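Local coordinates for protein glycoside Hydrolase (Bacteroides uniformis, PDB 5TA0) that probably cleaves agarose chains as a glycoside hydrolase of a human gut symbiont, holding a neoagaro-oligosaccharide glycan in a ligand pocket, at residues T41-R45 and W417-T423; N351-Q356 and I448-L452. One frame throughout, in Å; residues are numbered along the deposited sequence. Where two conformers were deposited one is given.

Interaction 1 of 2, residues T41-R45 and W417-T423; sequences TEFNR and WKDVKGT
Trp417 O takes two N-H donors from opposite faces of its carbonyl plane: Arg45 NH1 at 2.9 Å and, within its own segment, Val420 N at 3.3 Å. The same Arg45 NH1 spends its other hydrogen on Val420 O, also 2.9 Å away, in a nearly straight bond (162°) in the carbonyl plane on a lone pair. Both acceptors sit at the guanidinium edge near its plane; these two bonds, with the Asp78 salt bridge at NE, hold the group in its orientation. CG and CD of Arg45 already lie beside Val420 O; the bend at chi3 (64°) swings the guanidinium round to bring NH1 back to that oxygen.

Residues 417 to 420 form a type II beta turn that closes helix 411-416, and Arg45 NH1 bridges the carbonyls of its first and last residues. Glu42, in the loop leading into helix 45-48 just ahead of barrel strand 50-51, forms a single antiparallel bridge with Thr423, where strand 423-429 of the sandwich sheet begins. This non-hydrogen-bonded pair is flanked by Phe43 N to Gly422 O (2.9 Å) on one side and a Thr41-Arg424 backbone bond on the other; a water donates to Phe43 O (2.7 Å) and accepts from Gly422 N.

The buried Phe43 ring has CD2 3.4 Å from Val420 O, which lies at its edge, and CZ meets Trp417 CZ3 obliquely at 4.0 Å. The ring planes differ by 19°, yet the Phe43 centroid lies 5.9 Å from that of the Trp417 six-membered ring, too offset to stack. Tyr439 and helix 340-358 also pack on Phe43.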
ATOM      1  N   THR A  41     -16.033  -8.462   3.756  1.00 10.38           N
ATOM      2  CA  THR A  41     -17.185  -7.940   3.046  1.00 10.66           C
ATOM      3  C   THR A  41     -17.397  -6.425   3.218  1.00 10.66           C
ATOM      4  O   THR A  41     -18.347  -5.903   2.642  1.00 10.70           O
ATOM      5  CB  THR A  41     -18.487  -8.636   3.515  1.00 11.27           C
ATOM      6  OG1 THR A  41     -18.707  -8.346   4.890  1.00 12.51           O
ATOM      7  CG2 THR A  41     -18.414 -10.114   3.330  1.00 11.91           C
ATOM      8  N   GLU A  42     -16.542  -5.752   3.987  0.50 10.62           N
ATOM      9  CA  GLU A  42     -16.758  -4.347   4.339  0.50 10.63           C
ATOM     10  C   GLU A  42     -15.516  -3.517   4.112  0.50 10.22           C
ATOM     11  O   GLU A  42     -14.395  -4.032   4.176  0.50 10.08           O
ATOM     12  CB  GLU A  42     -17.174  -4.211   5.799  0.50 11.36           C
ATOM     13  CG  GLU A  42     -18.505  -4.878   6.121  0.50 12.50           C
ATOM     14  CD  GLU A  42     -18.971  -4.657   7.552  0.50 14.05           C
ATOM     15  OE1 GLU A  42     -18.163  -4.320   8.435  0.50 15.80           O
ATOM     16  OE2 GLU A  42     -20.178  -4.842   7.800  0.50 16.91           O
ATOM     17  N   PHE A  43     -15.714  -2.227   3.872  1.00  9.90           N
ATOM     18  CA  PHE A  43     -14.595  -1.286   3.803  1.00  9.78           C
ATOM     19  C   PHE A  43     -13.986  -1.186   5.183  1.00  9.91           C
ATOM     20  O   PHE A  43     -14.696  -1.140   6.183  1.00 13.10           O
ATOM     21  CB  PHE A  43     -15.075   0.105   3.353  1.00  9.37           C
ATOM     22  CG  PHE A  43     -13.967   1.065   3.007  1.00  9.11           C
ATOM     23  CD1 PHE A  43     -12.973   0.711   2.094  1.00  9.79           C
ATOM     24  CD2 PHE A  43     -13.905   2.315   3.614  1.00  9.31           C
ATOM     25  CE1 PHE A  43     -11.971   1.613   1.756  1.00  9.84           C
ATOM     26  CE2 PHE A  43     -12.894   3.197   3.282  1.00  9.30           C
ATOM     27  CZ  PHE A  43     -11.947   2.855   2.351  1.00  9.61           C
ATOM     28  N   ASN A  44     -12.672  -1.180   5.247  1.00  9.20           N
ATOM     29  CA  ASN A  44     -11.954  -1.098   6.511  1.00  8.87           C
ATOM     30  C   ASN A  44     -11.299   0.280   6.607  1.00  8.92           C
ATOM     31  O   ASN A  44     -10.185   0.496   6.076  1.00  8.72           O
ATOM     32  CB  ASN A  44     -10.940  -2.240   6.551  1.00  9.19           C
ATOM     33  CG  ASN A  44     -10.287  -2.393   7.899  1.00  9.33           C
ATOM     34  OD1 ASN A  44     -10.046  -1.434   8.619  1.00  9.39           O
ATOM     35  ND2 ASN A  44      -9.964  -3.636   8.246  1.00  9.63           N
ATOM     36  N   ARG A  45     -11.973   1.231   7.236  1.00  8.43           N
ATOM     37  CA  ARG A  45     -11.429   2.592   7.312  1.00  8.61           C
ATOM     38  C   ARG A  45     -10.082   2.657   8.032  1.00  8.19           C
ATOM     39  O   ARG A  45      -9.173   3.281   7.543  1.00  8.58           O
ATOM     40  CB  ARG A  45     -12.423   3.613   7.886  1.00  8.63           C
ATOM     41  CG  ARG A  45     -13.593   3.928   6.993  1.00  8.91           C
ATOM     42  CD  ARG A  45     -14.407   5.082   7.534  1.00  9.17           C
ATOM     43  NE  ARG A  45     -13.686   6.354   7.583  1.00  8.65           N
ATOM     44  CZ  ARG A  45     -13.541   7.207   6.567  1.00  8.74           C
ATOM     45  NH1 ARG A  45     -14.052   6.951   5.355  1.00  8.91           N
ATOM     46  NH2 ARG A  45     -12.873   8.347   6.780  1.00  8.79           N
ATOM     47  N   TRP A 417     -12.750  11.085   0.705  1.00  8.41           N
ATOM     48  CA  TRP A 417     -13.121   9.777   1.264  1.00  8.17           C
ATOM     49  C   TRP A 417     -13.947   9.883   2.544  1.00  8.81           C
ATOM     50  O   TRP A 417     -14.229   8.876   3.193  1.00  8.58           O
ATOM     51  CB  TRP A 417     -11.841   8.931   1.499  1.00  8.13           C
ATOM     52  CG  TRP A 417     -11.273   8.413   0.209  1.00  7.88           C
ATOM     53  CD1 TRP A 417     -10.376   9.061  -0.631  1.00  7.81           C
ATOM     54  CD2 TRP A 417     -11.570   7.163  -0.436  1.00  7.75           C
ATOM     55  NE1 TRP A 417     -10.127   8.297  -1.726  1.00  7.97           N
ATOM     56  CE2 TRP A 417     -10.845   7.129  -1.637  1.00  7.72           C
ATOM     57  CE3 TRP A 417     -12.378   6.066  -0.111  1.00  7.59           C
ATOM     58  CZ2 TRP A 417     -10.892   6.029  -2.506  1.00  7.95           C
ATOM     59  CZ3 TRP A 417     -12.406   4.982  -0.963  1.00  7.97           C
ATOM     60  CH2 TRP A 417     -11.689   4.967  -2.140  1.00  7.80           C
ATOM     61  N   LYS A 418     -14.354  11.091   2.939  1.00  8.83           N
ATOM     62  CA  LYS A 418     -15.158  11.282   4.154  1.00  9.73           C
ATOM     63  C   LYS A 418     -16.433  10.413   4.071  1.00  9.90           C
ATOM     64  O   LYS A 418     -17.048  10.293   3.011  1.00  9.93           O
ATOM     65  CB  LYS A 418     -15.516  12.767   4.330  1.00 11.05           C
ATOM     66  CG  LYS A 418     -16.071  13.125   5.683  1.00 12.44           C
ATOM     67  CD  LYS A 418     -16.477  14.587   5.746  1.00 14.26           C
ATOM     68  CE  LYS A 418     -16.845  15.042   7.141  1.00 17.19           C
ATOM     69  NZ  LYS A 418     -18.090  14.401   7.653  1.00 19.55           N
ATOM     70  N   ASP A 419     -16.764   9.764   5.184  1.00  9.70           N
ATOM     71  CA  ASP A 419     -17.991   8.980   5.322  1.00 10.44           C
ATOM     72  C   ASP A 419     -17.947   7.605   4.679  1.00 10.81           C
ATOM     73  O   ASP A 419     -18.791   6.771   5.015  1.00 12.18           O
ATOM     74  CB  ASP A 419     -19.252   9.716   4.808  1.00 11.42           C
ATOM     75  CG  ASP A 419     -19.358  11.131   5.301  1.00 12.27           C
ATOM     76  OD1 ASP A 419     -19.377  11.310   6.525  1.00 13.28           O
ATOM     77  OD2 ASP A 419     -19.421  12.061   4.455  1.00 13.91           O
ATOM     78  N   VAL A 420     -17.046   7.338   3.730  1.00  9.65           N
ATOM     79  CA  VAL A 420     -17.092   6.114   2.928  1.00  9.63           C
ATOM     80  C   VAL A 420     -16.886   4.916   3.865  1.00  9.61           C
ATOM     81  O   VAL A 420     -15.885   4.848   4.589  1.00  9.54           O
ATOM     82  CB  VAL A 420     -16.025   6.109   1.819  1.00  9.52           C
ATOM     83  CG1 VAL A 420     -15.971   4.755   1.126  1.00  9.76           C
ATOM     84  CG2 VAL A 420     -16.268   7.234   0.811  1.00  9.52           C
ATOM     85  N   LYS A 421     -17.858   4.002   3.855  1.00  9.39           N
ATOM     86  CA  LYS A 421     -17.835   2.804   4.685  1.00 10.30           C
ATOM     87  C   LYS A 421     -18.989   1.942   4.194  1.00  9.63           C
ATOM     88  O   LYS A 421     -19.841   2.385   3.426  1.00  9.37           O
ATOM     89  CB  LYS A 421     -17.987   3.110   6.186  1.00 11.82           C
ATOM     90  CG  LYS A 421     -19.345   3.703   6.587  1.00 12.99           C
ATOM     91  CD  LYS A 421     -19.453   4.022   8.081  1.00 15.42           C
ATOM     92  CE  LYS A 421     -18.602   5.199   8.474  1.00 17.64           C
ATOM     93  NZ  LYS A 421     -19.147   6.492   8.008  1.00 18.93           N
ATOM     94  N   GLY A 422     -18.999   0.708   4.666  1.00  9.48           N
ATOM     95  CA  GLY A 422     -20.127  -0.168   4.467  1.00  9.67           C
ATOM     96  C   GLY A 422     -19.770  -1.472   3.793  1.00  9.23           C
ATOM     97  O   GLY A 422     -18.583  -1.822   3.651  1.00  8.99           O
ATOM     98  N   THR A 423     -20.807  -2.191   3.369  1.00  9.10           N
ATOM     99  CA  THR A 423     -20.664  -3.516   2.764  1.00  9.27           C
ATOM    100  C   THR A 423     -20.323  -3.341   1.290  1.00  8.85           C
ATOM    101  O   THR A 423     -21.000  -2.587   0.560  1.00  9.66           O
ATOM    102  CB  THR A 423     -21.978  -4.316   2.901  1.00  9.64           C
ATOM    103  OG1 THR A 423     -22.243  -4.523   4.296  1.00 11.01           O
ATOM    104  CG2 THR A 423     -21.914  -5.620   2.174  1.00  9.82           C
TER
HETATM  105  O   HOH W   1     -21.351  -7.138   5.293  1.00 30.26           O
HETATM  106  O   HOH W   2     -17.159  -0.277   6.692  1.00 13.56           O

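Interaction 2 of 2, residues N351-Q356 and I448-L452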
ATOM      1  N   ASN A 351      -4.818   7.896  -4.637  1.00  7.30           N
ATOM      2  CA  ASN A 351      -6.146   7.388  -4.928  1.00  7.48           C
ATOM      3  C   ASN A 351      -6.107   6.114  -5.771  1.00  7.59           C
ATOM      4  O   ASN A 351      -6.833   5.158  -5.494  1.00  7.41           O
ATOM      5  CB  ASN A 351      -6.993   8.459  -5.630  1.00  7.64           C
ATOM      6  CG  ASN A 351      -7.568   9.468  -4.679  1.00  8.17           C
ATOM      7  OD1 ASN A 351      -7.962   9.155  -3.573  1.00  8.38           O
ATOM      8  ND2 ASN A 351      -7.583  10.712  -5.089  1.00  8.62           N
ATOM      9  N   SER A 352      -5.267   6.082  -6.806  1.00  7.46           N
ATOM     10  CA  SER A 352      -5.177   4.910  -7.654  1.00  7.32           C
ATOM     11  C   SER A 352      -4.638   3.704  -6.892  1.00  7.05           C
ATOM     12  O   SER A 352      -5.204   2.609  -6.974  1.00  7.23           O
ATOM     13  CB  SER A 352      -4.355   5.145  -8.920  1.00  7.57           C
ATOM     14  OG  SER A 352      -4.967   6.109  -9.758  1.00  8.29           O
ATOM     15  N   MET A 353      -3.526   3.878  -6.158  1.00  6.81           N
ATOM     16  CA  MET A 353      -2.981   2.764  -5.413  1.00  6.73           C
ATOM     17  C   MET A 353      -3.967   2.226  -4.372  1.00  6.80           C
ATOM     18  O   MET A 353      -4.115   0.998  -4.227  1.00  6.48           O
ATOM     19  CB  MET A 353      -1.686   3.188  -4.746  1.00  6.84           C
ATOM     20  CG  MET A 353      -0.559   3.411  -5.746  1.00  6.69           C
ATOM     21  SD  MET A 353       1.030   3.527  -4.901  1.00  7.81           S
ATOM     22  CE  MET A 353       2.098   3.749  -6.318  1.00  7.57           C
ATOM     23  N   LEU A 354      -4.653   3.139  -3.680  1.00  6.75           N
ATOM     24  CA  LEU A 354      -5.669   2.742  -2.714  1.00  6.99           C
ATOM     25  C   LEU A 354      -6.710   1.838  -3.337  1.00  7.18           C
ATOM     26  O   LEU A 354      -7.037   0.803  -2.779  1.00  7.22           O
ATOM     27  CB  LEU A 354      -6.338   3.951  -2.090  1.00  7.19           C
ATOM     28  CG  LEU A 354      -7.564   3.652  -1.215  1.00  7.28           C
ATOM     29  CD1 LEU A 354      -7.257   2.661  -0.094  1.00  7.30           C
ATOM     30  CD2 LEU A 354      -8.088   4.938  -0.606  1.00  7.87           C
ATOM     31  N   MET A 355      -7.241   2.221  -4.490  0.87  7.61           N
ATOM     32  CA  MET A 355      -8.234   1.363  -5.153  0.87  8.01           C
ATOM     33  C   MET A 355      -7.678  -0.051  -5.409  0.87  7.65           C
ATOM     34  O   MET A 355      -8.368  -1.068  -5.218  0.87  7.59           O
ATOM     35  CB  MET A 355      -8.684   2.000  -6.472  0.87  8.89           C
ATOM     36  CG  MET A 355      -9.489   3.276  -6.286  0.87 10.06           C
ATOM     37  SD  MET A 355     -11.147   3.005  -5.689  0.87 11.43           S
ATOM     38  CE  MET A 355     -12.030   2.464  -7.169  0.87  9.98           C
ATOM     39  N   GLN A 356      -6.416  -0.128  -5.812  1.00  7.31           N
ATOM     40  CA  GLN A 356      -5.790  -1.422  -6.099  1.00  7.24           C
ATOM     41  C   GLN A 356      -5.576  -2.218  -4.823  1.00  7.00           C
ATOM     42  O   GLN A 356      -5.835  -3.419  -4.821  1.00  7.47           O
ATOM     43  CB  GLN A 356      -4.509  -1.248  -6.917  1.00  7.37           C
ATOM     44  CG  GLN A 356      -4.825  -0.582  -8.269  1.00  7.71           C
ATOM     45  CD  GLN A 356      -3.673  -0.433  -9.220  1.00  8.39           C
ATOM     46  OE1 GLN A 356      -3.352   0.688  -9.660  1.00  9.40           O
ATOM     47  NE2 GLN A 356      -3.074  -1.553  -9.601  1.00  8.61           N
ATOM     48  N   ILE A 448     -17.151   4.687  -6.067  1.00  8.60           N
ATOM     49  CA  ILE A 448     -15.838   5.329  -6.279  1.00  8.79           C
ATOM     50  C   ILE A 448     -15.301   4.917  -7.620  1.00  8.37           C
ATOM     51  O   ILE A 448     -15.285   3.738  -7.954  1.00  8.76           O
ATOM     52  CB  ILE A 448     -14.815   4.946  -5.181  1.00  9.14           C
ATOM     53  CG1 ILE A 448     -15.383   5.148  -3.773  1.00  9.49           C
ATOM     54  CG2 ILE A 448     -13.531   5.729  -5.349  1.00  9.08           C
ATOM     55  CD1 ILE A 448     -15.790   3.878  -3.067  1.00 10.09           C
ATOM     56  N   ILE A 449     -14.854   5.901  -8.414  1.00  8.51           N
ATOM     57  CA  ILE A 449     -14.347   5.644  -9.753  1.00  8.65           C
ATOM     58  C   ILE A 449     -13.045   6.412  -9.920  1.00  8.37           C
ATOM     59  O   ILE A 449     -12.989   7.584  -9.574  1.00  8.88           O
ATOM     60  CB  ILE A 449     -15.364   6.029 -10.865  1.00  9.38           C
ATOM     61  CG1 ILE A 449     -16.773   5.512 -10.506  1.00 10.34           C
ATOM     62  CG2 ILE A 449     -14.891   5.542 -12.222  1.00  9.61           C
ATOM     63  CD1 ILE A 449     -17.869   5.953 -11.464  1.00 11.28           C
ATOM     64  N   ASN A 450     -12.035   5.723 -10.442  1.00  7.78           N
ATOM     65  CA  ASN A 450     -10.689   6.293 -10.602  1.00  8.05           C
ATOM     66  C   ASN A 450     -10.184   6.072 -12.020  1.00  8.12           C
ATOM     67  O   ASN A 450     -10.346   5.020 -12.600  1.00  8.58           O
ATOM     68  CB  ASN A 450      -9.756   5.630  -9.583  1.00  7.90           C
ATOM     69  CG  ASN A 450      -8.306   6.076  -9.724  1.00  7.74           C
ATOM     70  OD1 ASN A 450      -7.483   5.390 -10.312  1.00  8.33           O
ATOM     71  ND2 ASN A 450      -8.015   7.246  -9.205  1.00  8.20           N
ATOM     72  N   ASN A 451      -9.506   7.101 -12.536  1.00  8.42           N
ATOM     73  CA  ASN A 451      -8.992   7.098 -13.895  1.00  8.64           C
ATOM     74  C   ASN A 451      -7.478   6.908 -13.895  1.00  8.64           C
ATOM     75  O   ASN A 451      -6.771   7.725 -13.335  1.00  8.49           O
ATOM     76  CB  ASN A 451      -9.376   8.444 -14.534  1.00  9.44           C
ATOM     77  CG  ASN A 451      -9.086   8.508 -16.020  1.00  9.62           C
ATOM     78  OD1 ASN A 451      -8.748   7.505 -16.668  1.00 10.24           O
ATOM     79  ND2 ASN A 451      -9.218   9.738 -16.572  1.00 10.46           N
ATOM     80  N   LEU A 452      -7.011   5.849 -14.543  1.00  9.11           N
ATOM     81  CA  LEU A 452      -5.596   5.600 -14.825  1.00  9.46           C
ATOM     82  C   LEU A 452      -5.141   6.191 -16.167  1.00 10.38           C
ATOM     83  O   LEU A 452      -3.942   6.241 -16.433  1.00 10.58           O
ATOM     84  CB  LEU A 452      -5.300   4.102 -14.823  1.00  9.30           C
ATOM     85  CG  LEU A 452      -5.420   3.413 -13.459  1.00  9.12           C
ATOM     86  CD1 LEU A 452      -5.452   1.913 -13.670  1.00  9.67           C
ATOM     87  CD2 LEU A 452      -4.279   3.802 -12.501  1.00  9.48           C
TER
HETATM   88  O   HOH W   3      -4.442   7.873 -11.790  1.00  8.82           O
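A helix of the alpha/beta barrel, 340-358, packs here on a strand of the nine-stranded sandwich sheet, 444-451. The axes of the short segments approach to 8.8 Å with their directions at 123°. Ser352, Met355, Ile448 and Asn450 carry most of the contact. At the centre, Ser352 OG donates to Asn450 OD1 over 2.7 Å, meeting the oxygen at a C=O...donor angle of 113° with a modest tilt from the amide plane. Asn450 can be met there because its CG is anti to the backbone N (chi1 176°), which carries the amide from the sheet toward the helix. Its other end bonds through ND2 to Thr508 OG1 on the adjoining strand 508-514, so the amide is held at both its polar atoms.

Ser352 OG also accepts a hydrogen from a water at 2.7 Å, and that water gives its second hydrogen to Asn451 O at 2.8 Å. This buried hydroxyl is thus engaged as donor and acceptor, with Leu452 CD2 resting 3.6 Å from Ser352 OG as an apolar neighbour.

One helical turn on, Met355 bends at chi2 and chi3 and lays its thioether obliquely across Ile448, SD to CG2 3.6 Å. Its methyl CE lies 3.6 Å from Ile448 O, and its CG passes Asn450 CB at 4.1 Å, the two side chains running in opposite directions. Two conformers of Met355 were deposited, so these distances apply to one of them. With Ser352 and Met355 set over Asn450 and Ile448 on one face of the strand, this is helix-on-sheet packing, as where an alpha/beta barrel abuts an accessory beta sandwich.

The centres of the two contacts lie 15 Å apart, and Trp417 joins them directly. Its NE1 is 3.0 Å from Asn351 OD1, a probable hydrogen bond, while CZ2 packs on Leu354 CD2 at 3.6 Å and CH2 on Ile448 CG2 at 3.8 Å. The segments alternate along the chain, 41-45, 351-356, 417-423, then 448-452, so each contact reaches across a part of the sequence containing a segment of the other. Interaction 1 brings the loop running into helix 45-48, and interaction 2 barrel helix 340-358, to the sheet holding strands 423-429 and 444-451. Together they form neighbouring parts of one interface between the barrel and the beta sandwich.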